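Local coordinates for 5'-nucleotidase SurE (Aquifex aeolicus, PDB 2WQK), which probably removes the phosphate from nucleoside 5'-monophosphates by hydrolysis, with the help of one divalent metal ion per subunit, at residues A[34-39]-A[63-68]. Sequence-based numbering, arbitrary orientation.
Sequences APDRNL and TVIDGT
Asp36 OD1 is gripped by two donors that arrive from opposite faces of its carboxylate. The backbone N of Asp66 meets Asp36 OD1 from above the plane at 2.8 Å, nearly straight at 173°; from the other face comes Arg37 NE. Arg37 NH2 goes to the syn lone pair of Asp36 OD2 (3.0 Å), a side-on two-nitrogen grip that fixes the carboxylate's rotation. Bent at chi3 (68°), the Arg37 chain lays one guanidinium face under Asp66 CB, while the Asp66 carboxylate adds a long, purely electrostatic salt bridge. An alanine replacing Asp36 would probably leave the Asp66 N-H without this acceptor and the Arg37 guanidinium less firmly held. Further back, Ala34 O takes both Val64 N (3.0 Å) and Thr63 OG1 (2.8 Å), the hydroxyl placed there by lying anti to its own backbone N (chi1 -174°). Leu39 CD1 and Pro35 CG press on Gly67 O, buried without a polar partner where the type II turn Val64-Gly67 ends. Leu39 also touches Asp9, a predicted metal ligand. Parallel bridges join neighbouring strands 29-35 and 61-64 in the mixed sheet of SurE's alpha/beta fold; strand 52-58 flanks Thr63 and Val64, and helix 69-80 covers Pro35 and Val64.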
loop_
_atom_site.group_PDB
_atom_site.type_symbol
_atom_site.label_atom_id
_atom_site.label_comp_id
_atom_site.label_asym_id
_atom_site.label_seq_id
_atom_site.Cartn_x
_atom_site.Cartn_y
_atom_site.Cartn_z
ATOM N N ALA A 34 4.567 12.823 -15.074
ATOM C CA ALA A 34 4.635 12.736 -13.598
ATOM C C ALA A 34 3.567 11.765 -13.051
ATOM O O ALA A 34 2.547 11.482 -13.704
ATOM C CB ALA A 34 4.455 14.124 -12.990
ATOM N N PRO A 35 3.812 11.240 -11.844
ATOM C CA PRO A 35 2.822 10.346 -11.264
ATOM C C PRO A 35 1.454 11.008 -11.035
ATOM O O PRO A 35 1.352 12.232 -10.925
ATOM C CB PRO A 35 3.451 9.943 -9.906
ATOM C CG PRO A 35 4.940 10.247 -10.038
ATOM C CD PRO A 35 4.980 11.467 -10.976
ATOM N N ASP A 36 0.409 10.194 -10.932
ATOM C CA ASP A 36 -0.926 10.713 -10.666
ATOM C C ASP A 36 -1.246 10.835 -9.147
ATOM O O ASP A 36 -2.369 11.110 -8.773
ATOM C CB ASP A 36 -1.981 9.835 -11.328
ATOM C CG ASP A 36 -2.151 8.512 -10.616
ATOM O OD1 ASP A 36 -1.124 8.009 -10.109
ATOM O OD2 ASP A 36 -3.298 7.996 -10.592
ATOM N N ARG A 37 -0.245 10.593 -8.287
ATOM C CA ARG A 37 -0.423 10.537 -6.832
ATOM C C ARG A 37 0.941 10.723 -6.193
ATOM O O ARG A 37 1.984 10.606 -6.824
ATOM C CB ARG A 37 -1.015 9.208 -6.356
ATOM C CG ARG A 37 -0.109 8.005 -6.554
ATOM C CD ARG A 37 -0.870 6.666 -6.547
ATOM N NE ARG A 37 -1.749 6.517 -7.711
ATOM C CZ ARG A 37 -2.644 5.545 -7.881
ATOM N NH1 ARG A 37 -2.838 4.626 -6.939
ATOM N NH2 ARG A 37 -3.355 5.508 -8.985
ATOM N N ASN A 38 0.938 11.004 -4.906
ATOM C CA ASN A 38 2.168 11.181 -4.176
ATOM C C ASN A 38 2.759 9.825 -3.813
ATOM O O ASN A 38 2.135 9.041 -3.058
ATOM C CB ASN A 38 1.895 11.977 -2.902
ATOM C CG ASN A 38 3.131 12.497 -2.277
ATOM O OD1 ASN A 38 4.104 11.782 -2.179
ATOM N ND2 ASN A 38 3.129 13.792 -1.879
ATOM N N LEU A 39 3.967 9.569 -4.295
ATOM C CA LEU A 39 4.652 8.262 -4.066
ATOM C C LEU A 39 5.833 8.356 -3.108
ATOM O O LEU A 39 6.669 7.428 -3.016
ATOM C CB LEU A 39 5.104 7.615 -5.377
ATOM C CG LEU A 39 3.969 7.243 -6.332
ATOM C CD1 LEU A 39 4.528 6.825 -7.724
ATOM C CD2 LEU A 39 3.014 6.157 -5.800
ATOM N N THR A 63 0.488 12.175 -17.387
ATOM C CA THR A 63 0.633 11.484 -16.114
ATOM C C THR A 63 0.685 9.988 -16.335
ATOM O O THR A 63 -0.001 9.437 -17.204
ATOM C CB THR A 63 -0.505 11.828 -15.115
ATOM O OG1 THR A 63 -0.232 11.230 -13.833
ATOM C CG2 THR A 63 -1.928 11.435 -15.611
ATOM N N VAL A 64 1.502 9.341 -15.494
ATOM C CA VAL A 64 1.598 7.896 -15.476
ATOM C C VAL A 64 0.865 7.416 -14.198
ATOM O O VAL A 64 1.217 7.778 -13.068
ATOM C CB VAL A 64 3.069 7.366 -15.489
ATOM C CG1 VAL A 64 3.061 5.827 -15.525
ATOM C CG2 VAL A 64 3.865 7.907 -16.676
ATOM N N ILE A 65 -0.195 6.647 -14.405
ATOM C CA ILE A 65 -1.051 6.218 -13.315
ATOM C C ILE A 65 -0.306 5.198 -12.431
ATOM O O ILE A 65 0.109 4.153 -12.893
ATOM C CB ILE A 65 -2.379 5.618 -13.848
ATOM C CG1 ILE A 65 -3.079 6.644 -14.775
ATOM C CG2 ILE A 65 -3.273 5.239 -12.667
ATOM C CD1 ILE A 65 -3.361 7.948 -14.123
ATOM N N ASP A 66 -0.071 5.596 -11.184
ATOM C CA ASP A 66 0.741 4.830 -10.240
ATOM C C ASP A 66 2.175 4.577 -10.770
ATOM O O ASP A 66 2.841 3.601 -10.401
ATOM C CB ASP A 66 0.031 3.525 -9.849
ATOM C CG ASP A 66 0.579 2.946 -8.576
ATOM O OD1 ASP A 66 1.084 3.720 -7.743
ATOM O OD2 ASP A 66 0.556 1.701 -8.433
ATOM N N GLY A 67 2.692 5.505 -11.587
ATOM C CA GLY A 67 4.036 5.400 -12.165
ATOM C C GLY A 67 5.065 6.033 -11.255
ATOM O O GLY A 67 4.900 7.167 -10.815
ATOM N N THR A 68 6.134 5.309 -10.945
ATOM C CA THR A 68 7.245 5.902 -10.155
ATOM C C THR A 68 7.985 6.965 -11.001
ATOM O O THR A 68 7.848 6.976 -12.247
ATOM C CB THR A 68 8.261 4.846 -9.757
ATOM O OG1 THR A 68 8.797 4.242 -10.942
ATOM C CG2 THR A 68 7.585 3.767 -8.820
#